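Local coordinates for zinc finger (CCCH type) motif-containing protein (Toxoplasma gondii, PDB 7NH2) that probably binds mRNA and reads its N6-methyladenosine marks through a YTH domain, the part of the longer protein present here, at residues 17-22 / 58-63; 31-36 / 81-86; 109-114 / 125-130. All blocks are in the same frame, centred on the assembly; numbering follows the deposited sequence. Where two conformers were deposited one is given.

Contact 1 of 3, residues 17-22 / 58-63; sequences FIIKSN and LLFSAN. With OYK (~{N},9-dimethylpurin-6-amine), chain C.
Lys20 folds back over Ser61 because its chain is bent twice, at chi2 (-58°) and chi3 (-71°), while Ser61 holds OG anti to its own backbone N (chi1 170°). Lys20 NZ thereby donates to Ser61 OG over 2.8 Å, and that buried hydroxyl has a second partner in Gly67 O. The two residues face each other on neighbouring parallel strands, 12-21 and 53-62, in the mixed sheet of the YTH domain. The evidence for parallel pairing is the bond pattern: Ile19 N donates to Leu59 O at 2.9 Å, and Ile19 O accepts from Ser61 N at 2.8 Å, so Ile19 grips the two residues flanking Phe60. Phe17 O and Ser21 extend the same ladder at either end. On the face carrying Ile19 and Phe60, the two side chains run side by side in one direction, with Ile19 CG2 3.7 Å from Phe60 CD1. Ile19 CG1 leans the other way, 3.9 Å from Leu58 CB. Trp102 stacks with the Phe60 ring and Trp36 meets it edge-to-face. Where the strands end, Asn63 N donates to Ser21 O at 2.7 Å, and next to it Asn22 ND2 comes within 3.4 Å of the bound methylated purine at its N12.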
loop_
_atom_site.group_PDB
_atom_site.type_symbol
_atom_site.label_atom_id
_atom_site.label_comp_id
_atom_site.label_asym_id
_atom_site.label_seq_id
_atom_site.Cartn_x
_atom_site.Cartn_y
_atom_site.Cartn_z
ATOM N N PHE A 17 4.516 -1.322 -4.394
ATOM C CA PHE A 17 4.612 0.053 -3.911
ATOM C C PHE A 17 4.294 0.109 -2.426
ATOM O O PHE A 17 3.337 -0.521 -1.974
ATOM C CB PHE A 17 3.636 0.970 -4.662
ATOM C CG PHE A 17 3.917 1.060 -6.133
ATOM C CD1 PHE A 17 3.418 0.105 -7.010
ATOM C CD2 PHE A 17 4.685 2.100 -6.634
ATOM C CE1 PHE A 17 3.686 0.182 -8.372
ATOM C CE2 PHE A 17 4.937 2.191 -7.996
ATOM C CZ PHE A 17 4.451 1.226 -8.861
ATOM N N ILE A 18 5.114 0.856 -1.678
ATOM C CA ILE A 18 4.809 1.171 -0.289
ATOM C C ILE A 18 3.704 2.212 -0.255
ATOM O O ILE A 18 3.756 3.217 -0.974
ATOM C CB ILE A 18 6.056 1.711 0.426
ATOM C CG1 ILE A 18 7.221 0.725 0.314
ATOM C CG2 ILE A 18 5.730 2.038 1.891
ATOM C CD1 ILE A 18 6.907 -0.649 0.838
ATOM N N ILE A 19 2.704 1.982 0.591
ATOM C CA ILE A 19 1.658 2.957 0.862
ATOM C C ILE A 19 1.741 3.334 2.327
ATOM O O ILE A 19 1.774 2.457 3.201
ATOM C CB ILE A 19 0.280 2.354 0.553
ATOM C CG1 ILE A 19 0.145 2.117 -0.960
ATOM C CG2 ILE A 19 -0.829 3.234 1.124
ATOM C CD1 ILE A 19 0.167 3.383 -1.801
ATOM N N LYS A 20 1.820 4.629 2.597
ATOM C CA LYS A 20 1.803 5.102 3.968
ATOM C C LYS A 20 0.408 5.602 4.311
ATOM O O LYS A 20 -0.271 6.224 3.489
ATOM C CB LYS A 20 2.816 6.227 4.182
ATOM C CG LYS A 20 4.271 5.822 3.953
ATOM C CD LYS A 20 4.727 4.663 4.844
ATOM C CE LYS A 20 4.872 5.095 6.303
ATOM N NZ LYS A 20 5.625 4.092 7.124
ATOM N N SER A 21 -0.005 5.351 5.542
ATOM C CA SER A 21 -1.285 5.815 6.046
ATOM C C SER A 21 -1.026 6.690 7.262
ATOM O O SER A 21 -0.290 6.286 8.166
ATOM C CB SER A 21 -2.114 4.615 6.452
ATOM O OG SER A 21 -3.339 5.045 7.013
ATOM N N ASN A 22 -1.611 7.886 7.278
ATOM C CA ASN A 22 -1.365 8.812 8.378
ATOM C C ASN A 22 -2.303 8.608 9.556
ATOM O O ASN A 22 -1.992 9.064 10.660
ATOM C CB ASN A 22 -1.537 10.259 7.919
ATOM C CG ASN A 22 -0.743 10.592 6.681
ATOM O OD1 ASN A 22 0.481 10.691 6.717
ATOM N ND2 ASN A 22 -1.446 10.786 5.570
ATOM N N LEU A 58 0.227 -3.279 -3.257
ATOM C CA LEU A 58 0.342 -2.140 -2.358
ATOM C C LEU A 58 0.665 -2.687 -0.978
ATOM O O LEU A 58 -0.058 -3.540 -0.456
ATOM C CB LEU A 58 -0.984 -1.377 -2.342
ATOM C CG LEU A 58 -1.464 -0.894 -3.717
ATOM C CD1 LEU A 58 -2.775 -0.144 -3.547
ATOM C CD2 LEU A 58 -0.425 -0.003 -4.367
ATOM N N LEU A 59 1.759 -2.222 -0.397
ATOM C CA LEU A 59 2.236 -2.740 0.879
ATOM C C LEU A 59 1.995 -1.644 1.902
ATOM O O LEU A 59 2.637 -0.592 1.837
ATOM C CB LEU A 59 3.721 -3.061 0.766
ATOM C CG LEU A 59 4.055 -4.374 0.019
ATOM C CD1 LEU A 59 3.659 -4.388 -1.481
ATOM C CD2 LEU A 59 5.545 -4.670 0.179
ATOM N N PHE A 60 1.043 -1.874 2.809
ATOM C CA PHE A 60 0.493 -0.819 3.659
ATOM C C PHE A 60 1.284 -0.673 4.948
ATOM O O PHE A 60 1.508 -1.657 5.665
ATOM C CB PHE A 60 -0.967 -1.128 3.999
ATOM C CG PHE A 60 -1.906 -0.945 2.846
ATOM C CD1 PHE A 60 -2.471 0.300 2.587
ATOM C CD2 PHE A 60 -2.221 -2.004 2.020
ATOM C CE1 PHE A 60 -3.334 0.478 1.517
ATOM C CE2 PHE A 60 -3.095 -1.836 0.954
ATOM C CZ PHE A 60 -3.649 -0.583 0.707
ATOM N N SER A 61 1.682 0.562 5.256
ATOM C CA SER A 61 2.461 0.834 6.457
ATOM C C SER A 61 1.961 2.123 7.093
ATOM O O SER A 61 2.135 3.212 6.535
ATOM C CB SER A 61 3.946 0.928 6.130
ATOM O OG SER A 61 4.673 1.420 7.263
ATOM N N ALA A 62 1.361 2.007 8.271
ATOM C CA ALA A 62 0.919 3.184 9.007
ATOM C C ALA A 62 2.114 4.034 9.449
ATOM O O ALA A 62 3.121 3.509 9.934
ATOM C CB ALA A 62 0.122 2.740 10.235
ATOM N N ASN A 63 1.967 5.362 9.276
ATOM C CA ASN A 63 2.940 6.369 9.720
ATOM C C ASN A 63 3.404 6.124 11.145
ATOM O O ASN A 63 4.588 6.285 11.469
ATOM C CB ASN A 63 2.262 7.748 9.726
ATOM C CG ASN A 63 2.144 8.359 8.353
ATOM O OD1 ASN A 63 2.287 7.678 7.340
ATOM N ND2 ASN A 63 1.875 9.661 8.310
HETATM N N12 OYK C . -3.729 11.484 3.089
HETATM C C01 OYK C . -0.996 12.174 1.707
HETATM C C03 OYK C . -1.621 10.015 0.661
HETATM C C05 OYK C . -3.030 10.794 2.144
HETATM C C06 OYK C . -3.522 9.603 1.671
HETATM C C07 OYK C . -4.753 9.147 2.193
HETATM C C09 OYK C . -6.642 7.453 2.074
HETATM C C11 OYK C . -4.876 11.027 3.558
HETATM N N02 OYK C . -1.852 11.020 1.498
HETATM N N04 OYK C . -2.625 9.141 0.744
HETATM N N08 OYK C . -5.313 7.909 1.708
HETATM N N10 OYK C . -5.380 9.877 3.112
#

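Contact 2 of 3, residues 31-36 / 81-86; sequences IQHGVW and QLFPGI. With OYK (~{N},9-dimethylpurin-6-amine), chain C.
Phe83 receives His33 over one ring face: His33 CB sits 3.9 Å from Phe83 CZ, and the imidazole turns an edge toward that ring in an offset edge-to-face pair, centroids 5.4 Å apart and planes at 61°. The backbone joins in, with His33 O 3.5 Å from Phe83 CE2. Val35 supplies the aliphatic side of the contact. Its CG2 lies anti to the backbone N and reaches both Phe83 CD2, at 3.9 Å, and Leu82 CD2, at 4.1 Å. Ile86, from the same segment as Phe83, brings CD1 to 3.9 Å from His33 CD2. One shell out, a type II beta turn sets Phe83 and Ile86 in place, with Pro84 and positive-phi Gly85 at its corners and Ile86 N donating to Phe83 O over 3.1 Å. The contact lies behind the aromatic cage that YTH domains use for the methylated base: Val35 points toward the loop, whereas Trp36 points away, and the purine's methylamino end points at one face of its indole, N08 lying 3.5 Å from Trp36 CZ2, toward the rim. Trp87, directly after the turn, meets the Trp36 ring. Further out, Gly34 leaves helix 24-33 with positive phi, Ser30 OG bonds to Val35 O, and Asn97 ND2 holds Leu82 O.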
loop_
_atom_site.group_PDB
_atom_site.type_symbol
_atom_site.label_atom_id
_atom_site.label_comp_id
_atom_site.label_asym_id
_atom_site.label_seq_id
_atom_site.Cartn_x
_atom_site.Cartn_y
_atom_site.Cartn_z
ATOM N N ILE A 31 -9.922 -1.593 4.558
ATOM C CA ILE A 31 -10.213 -3.012 4.729
ATOM C C ILE A 31 -11.714 -3.272 4.635
ATOM O O ILE A 31 -12.154 -4.240 4.003
ATOM C CB ILE A 31 -9.622 -3.495 6.064
ATOM C CG1 ILE A 31 -8.091 -3.570 5.979
ATOM C CG2 ILE A 31 -10.223 -4.825 6.453
ATOM C CD1 ILE A 31 -7.418 -3.753 7.323
ATOM N N GLN A 32 -12.526 -2.422 5.267
ATOM C CA GLN A 32 -13.960 -2.672 5.326
ATOM C C GLN A 32 -14.615 -2.516 3.963
ATOM O O GLN A 32 -15.594 -3.207 3.664
ATOM C CB GLN A 32 -14.620 -1.749 6.350
ATOM C CG GLN A 32 -14.394 -2.176 7.795
ATOM C CD GLN A 32 -14.858 -1.132 8.796
ATOM O OE1 GLN A 32 -14.192 -0.119 9.013
ATOM N NE2 GLN A 32 -16.014 -1.373 9.406
ATOM N N HIS A 33 -14.082 -1.637 3.115
ATOM C CA HIS A 33 -14.729 -1.311 1.856
ATOM C C HIS A 33 -13.901 -1.612 0.614
ATOM O O HIS A 33 -14.365 -1.324 -0.496
ATOM C CB HIS A 33 -15.185 0.153 1.859
ATOM C CG HIS A 33 -16.151 0.465 2.957
ATOM N ND1 HIS A 33 -17.484 0.122 2.884
ATOM C CD2 HIS A 33 -15.979 1.075 4.154
ATOM C CE1 HIS A 33 -18.092 0.507 3.992
ATOM N NE2 HIS A 33 -17.203 1.085 4.781
ATOM N N GLY A 34 -12.698 -2.168 0.757
ATOM C CA GLY A 34 -11.871 -2.502 -0.392
ATOM C C GLY A 34 -11.523 -1.309 -1.259
ATOM O O GLY A 34 -11.736 -1.334 -2.478
ATOM N N VAL A 35 -10.976 -0.257 -0.654
ATOM C CA VAL A 35 -10.823 1.011 -1.347
ATOM C C VAL A 35 -9.570 1.707 -0.838
ATOM O O VAL A 35 -9.179 1.554 0.322
ATOM C CB VAL A 35 -12.087 1.880 -1.132
ATOM C CG1 VAL A 35 -12.285 2.210 0.343
ATOM C CG2 VAL A 35 -12.015 3.139 -2.004
ATOM N N TRP A 36 -8.941 2.486 -1.720
ATOM C CA TRP A 36 -7.834 3.350 -1.330
ATOM C C TRP A 36 -7.872 4.612 -2.181
ATOM O O TRP A 36 -8.568 4.679 -3.199
ATOM C CB TRP A 36 -6.469 2.633 -1.451
ATOM C CG TRP A 36 -5.367 3.378 -0.728
ATOM C CD1 TRP A 36 -4.279 3.979 -1.284
ATOM C CD2 TRP A 36 -5.289 3.623 0.680
ATOM N NE1 TRP A 36 -3.515 4.583 -0.302
ATOM C CE2 TRP A 36 -4.114 4.371 0.912
ATOM C CE3 TRP A 36 -6.089 3.259 1.770
ATOM C CZ2 TRP A 36 -3.731 4.776 2.187
ATOM C CZ3 TRP A 36 -5.710 3.667 3.038
ATOM C CH2 TRP A 36 -4.541 4.413 3.231
ATOM N N GLN A 81 -16.538 8.273 -9.192
ATOM C CA GLN A 81 -17.826 7.764 -8.749
ATOM C C GLN A 81 -17.711 6.741 -7.627
ATOM O O GLN A 81 -18.738 6.343 -7.069
ATOM C CB GLN A 81 -18.550 7.109 -9.929
ATOM C CG GLN A 81 -18.949 8.079 -11.032
ATOM C CD GLN A 81 -19.915 7.458 -12.019
ATOM O OE1 GLN A 81 -19.771 6.293 -12.397
ATOM N NE2 GLN A 81 -20.910 8.230 -12.439
ATOM N N LEU A 82 -16.501 6.307 -7.280
ATOM C CA LEU A 82 -16.315 5.243 -6.299
ATOM C C LEU A 82 -16.223 5.839 -4.902
ATOM O O LEU A 82 -15.317 6.625 -4.622
ATOM C CB LEU A 82 -15.042 4.453 -6.601
ATOM C CG LEU A 82 -14.774 3.337 -5.589
ATOM C CD1 LEU A 82 -15.830 2.247 -5.674
ATOM C CD2 LEU A 82 -13.385 2.757 -5.807
ATOM N N PHE A 83 -17.157 5.452 -4.028
ATOM C CA PHE A 83 -17.207 5.859 -2.624
ATOM C C PHE A 83 -16.880 7.350 -2.442
ATOM O O PHE A 83 -15.986 7.693 -1.662
ATOM C CB PHE A 83 -16.276 5.002 -1.771
ATOM C CG PHE A 83 -16.699 3.566 -1.617
ATOM C CD1 PHE A 83 -17.848 3.222 -0.922
ATOM C CD2 PHE A 83 -15.892 2.549 -2.105
ATOM C CE1 PHE A 83 -18.209 1.887 -0.761
ATOM C CE2 PHE A 83 -16.242 1.223 -1.952
ATOM C CZ PHE A 83 -17.404 0.890 -1.282
ATOM N N PRO A 84 -17.576 8.249 -3.141
ATOM C CA PRO A 84 -17.160 9.660 -3.145
ATOM C C PRO A 84 -17.093 10.243 -1.739
ATOM O O PRO A 84 -18.056 10.166 -0.972
ATOM C CB PRO A 84 -18.250 10.342 -3.983
ATOM C CG PRO A 84 -18.785 9.263 -4.852
ATOM C CD PRO A 84 -18.746 8.024 -4.009
ATOM N N GLY A 85 -15.934 10.808 -1.402
ATOM C CA GLY A 85 -15.741 11.492 -0.138
ATOM C C GLY A 85 -15.639 10.612 1.088
ATOM O O GLY A 85 -15.756 11.113 2.205
ATOM N N ILE A 86 -15.387 9.308 0.915
ATOM C CA ILE A 86 -15.404 8.369 2.034
ATOM C C ILE A 86 -14.371 8.720 3.102
ATOM O O ILE A 86 -14.571 8.418 4.283
ATOM C CB ILE A 86 -15.241 6.919 1.523
ATOM C CG1 ILE A 86 -15.500 5.924 2.658
ATOM C CG2 ILE A 86 -13.851 6.696 0.888
ATOM C CD1 ILE A 86 -15.553 4.480 2.201
HETATM N N12 OYK C . -3.729 11.484 3.089
HETATM C C01 OYK C . -0.996 12.174 1.707
HETATM C C03 OYK C . -1.621 10.015 0.661
HETATM C C05 OYK C . -3.030 10.794 2.144
HETATM C C06 OYK C . -3.522 9.603 1.671
HETATM C C07 OYK C . -4.753 9.147 2.193
HETATM C C09 OYK C . -6.642 7.453 2.074
HETATM C C11 OYK C . -4.876 11.027 3.558
HETATM N N02 OYK C . -1.852 11.020 1.498
HETATM N N04 OYK C . -2.625 9.141 0.744
HETATM N N08 OYK C . -5.313 7.909 1.708
HETATM N N10 OYK C . -5.380 9.877 3.112
#

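Contact 3 of 3, residues 109-114 / 125-130; sequences EFEELG and PLRKSR
Glu111 and Arg127 form the salt bridge of this contact, Glu111 OE2 lying 2.7 Å from Arg127 NH2. As a hydrogen bond it is weak, since the N-H...O angle is only 121°, and the single short approach rules out a two-pronged carboxylate-guanidinium pairing. Both residues are exposed, so the attraction is probably damped by solvent. The remaining polar bonds shape each segment separately. In 109-114, Glu112 OE2 turns back to accept from Glu109 N at 2.9 Å, the donor standing above the carboxylate plane, at the start of the 3-10 segment 110-113. In 125-130, Leu126 O takes two donors, Ser129 OG at 2.7 Å and Ser129 N at 3.1 Å, which fixes the turn after the short 3-10 segment 126-127.

Packing centres on Phe110. Arg127 CA stands over the middle of its ring, 3.7 Å from the centroid and 7° off the normal, a CH-pi contact between backbone and face; Arg127 CB lies over the same face toward its CG-CD2 side, 3.5 Å from Phe110 CD2. Arg127 CG takes the crowded position between its backbone N and carbonyl carbon (chi1 72°), and a bend at chi3 then brings the guanidinium face over Phe110 CB, with NH2 beside Glu111. On the inner side, Leu113 CD1 meets Leu126 CD2 at 3.7 Å, while Leu126 CG lies 4.3 Å from Phe110 CD1.

The two 3-10 turns precede and follow the small hairpin of strands 117-118 and 124-125 of the YTH domain. Leu113 and Leu126 both pack on Leu143 of helix 137-148, where Leu113 also touches Trp146, and Phe110 meets Phe68 of strand 67-74 edge-to-face.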
loop_
_atom_site.group_PDB
_atom_site.type_symbol
_atom_site.label_atom_id
_atom_site.label_comp_id
_atom_site.label_asym_id
_atom_site.label_seq_id
_atom_site.Cartn_x
_atom_site.Cartn_y
_atom_site.Cartn_z
ATOM N N GLU A 109 7.356 -6.011 11.593
ATOM C CA GLU A 109 8.090 -4.785 11.879
ATOM C C GLU A 109 9.260 -4.627 10.919
ATOM O O GLU A 109 9.890 -5.605 10.508
ATOM C CB GLU A 109 8.591 -4.782 13.325
ATOM C CG GLU A 109 7.512 -5.128 14.346
ATOM C CD GLU A 109 7.495 -4.191 15.538
ATOM O OE1 GLU A 109 6.785 -3.163 15.476
ATOM O OE2 GLU A 109 8.182 -4.489 16.542
ATOM N N PHE A 110 9.550 -3.369 10.558
ATOM C CA PHE A 110 10.725 -3.107 9.732
ATOM C C PHE A 110 11.974 -3.707 10.360
ATOM O O PHE A 110 12.856 -4.207 9.654
ATOM C CB PHE A 110 10.934 -1.600 9.555
ATOM C CG PHE A 110 9.868 -0.922 8.747
ATOM C CD1 PHE A 110 9.563 -1.350 7.466
ATOM C CD2 PHE A 110 9.181 0.161 9.267
ATOM C CE1 PHE A 110 8.581 -0.711 6.728
ATOM C CE2 PHE A 110 8.210 0.800 8.527
ATOM C CZ PHE A 110 7.911 0.362 7.261
ATOM N N GLU A 111 12.059 -3.655 11.691
ATOM C CA GLU A 111 13.211 -4.179 12.416
ATOM C C GLU A 111 13.336 -5.691 12.299
ATOM O O GLU A 111 14.448 -6.214 12.422
ATOM C CB GLU A 111 13.130 -3.745 13.876
ATOM C CG GLU A 111 12.686 -2.295 14.052
ATOM C CD GLU A 111 11.168 -2.138 14.134
ATOM O OE1 GLU A 111 10.606 -2.458 15.200
ATOM O OE2 GLU A 111 10.535 -1.692 13.142
ATOM N N GLU A 112 12.230 -6.407 12.053
ATOM C CA GLU A 112 12.316 -7.843 11.819
ATOM C C GLU A 112 13.055 -8.153 10.529
ATOM O O GLU A 112 13.612 -9.246 10.384
ATOM C CB GLU A 112 10.920 -8.468 11.763
ATOM C CG GLU A 112 10.112 -8.321 13.022
ATOM C CD GLU A 112 8.799 -9.060 12.942
ATOM O OE1 GLU A 112 8.833 -10.292 12.727
ATOM O OE2 GLU A 112 7.742 -8.407 13.088
ATOM N N LEU A 113 13.057 -7.218 9.581
ATOM C CA LEU A 113 13.721 -7.402 8.303
ATOM C C LEU A 113 15.196 -7.027 8.349
ATOM O O LEU A 113 15.896 -7.192 7.345
ATOM C CB LEU A 113 12.994 -6.599 7.220
ATOM C CG LEU A 113 11.491 -6.882 7.111
ATOM C CD1 LEU A 113 10.737 -5.704 6.506
ATOM C CD2 LEU A 113 11.244 -8.150 6.309
ATOM N N GLY A 114 15.691 -6.541 9.485
ATOM C CA GLY A 114 17.062 -6.084 9.458
ATOM C C GLY A 114 17.143 -4.722 8.780
ATOM O O GLY A 114 16.140 -4.044 8.555
ATOM N N PRO A 125 16.704 3.523 3.881
ATOM C CA PRO A 125 16.142 2.363 4.576
ATOM C C PRO A 125 14.702 2.120 4.152
ATOM O O PRO A 125 13.941 3.053 3.884
ATOM C CB PRO A 125 16.207 2.777 6.051
ATOM C CG PRO A 125 17.325 3.764 6.119
ATOM C CD PRO A 125 17.250 4.524 4.816
ATOM N N LEU A 126 14.329 0.843 4.085
ATOM C CA LEU A 126 12.940 0.508 3.817
ATOM C C LEU A 126 12.010 1.248 4.772
ATOM O O LEU A 126 10.968 1.773 4.363
ATOM C CB LEU A 126 12.780 -1.007 3.962
ATOM C CG LEU A 126 11.424 -1.611 3.647
ATOM C CD1 LEU A 126 11.090 -1.416 2.191
ATOM C CD2 LEU A 126 11.453 -3.085 4.002
ATOM N N ARG A 127 12.411 1.359 6.040
ATOM C CA ARG A 127 11.578 2.004 7.043
ATOM C C ARG A 127 11.367 3.489 6.779
ATOM O O ARG A 127 10.409 4.060 7.307
ATOM C CB ARG A 127 12.168 1.782 8.441
ATOM C CG ARG A 127 13.445 2.563 8.723
ATOM C CD ARG A 127 14.022 2.212 10.093
ATOM N NE ARG A 127 12.972 1.844 11.037
ATOM C CZ ARG A 127 13.006 0.763 11.811
ATOM N NH1 ARG A 127 14.043 -0.065 11.764
ATOM N NH2 ARG A 127 11.998 0.511 12.633
ATOM N N LYS A 128 12.228 4.127 5.977
ATOM C CA LYS A 128 12.087 5.542 5.654
ATOM C C LYS A 128 11.336 5.785 4.350
ATOM O O LYS A 128 11.337 6.914 3.849
ATOM C CB LYS A 128 13.457 6.236 5.623
ATOM C CG LYS A 128 14.218 6.162 6.938
ATOM C CD LYS A 128 14.009 7.404 7.788
ATOM C CE LYS A 128 14.677 7.256 9.152
ATOM N NZ LYS A 128 16.042 7.840 9.173
ATOM N N SER A 129 10.704 4.759 3.792
ATOM C CA SER A 129 9.987 4.908 2.530
ATOM C C SER A 129 8.787 5.831 2.685
ATOM O O SER A 129 7.958 5.645 3.587
ATOM C CB SER A 129 9.486 3.556 2.026
ATOM O OG SER A 129 10.548 2.635 1.857
ATOM N N ARG A 130 8.690 6.823 1.807
ATOM C CA ARG A 130 7.509 7.668 1.780
ATOM C C ARG A 130 6.388 6.992 0.987
ATOM O O ARG A 130 6.574 5.965 0.332
ATOM C CB ARG A 130 7.838 9.050 1.212
ATOM C CG ARG A 130 8.133 9.061 -0.276
ATOM C CD ARG A 130 9.088 10.189 -0.650
ATOM N NE ARG A 130 8.571 11.505 -0.280
ATOM C CZ ARG A 130 7.866 12.285 -1.092
ATOM N NH1 ARG A 130 7.589 11.883 -2.325
ATOM N NH2 ARG A 130 7.439 13.469 -0.672
#

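In the fold
Contact 1 is the buried centre, about 5 Å from the middle of the chain, and rests on a regular backbone ladder; contacts 2 and 3 are partly buried and lie about 15 and 14 Å out on opposite sides of that middle. Contact 2 joins a helix end and an edge strand to a loop, contact 3 two short 3-10 turns, both mainly through side chains. Contact 2 is aromatic and aliphatic, whereas contact 3 adds a solvent-facing salt bridge. Contacts 1 and 2 reach the same sheet and both touch the purine, and they meet where Ile19 CG2 packs 3.3 Å from Trp36 NE1. Contact 1 meets contact 3 where Ser61 OG lies 3.4 Å from Phe110 CZ. Contacts 2 and 3 stay about 10 Å apart at their nearest atoms.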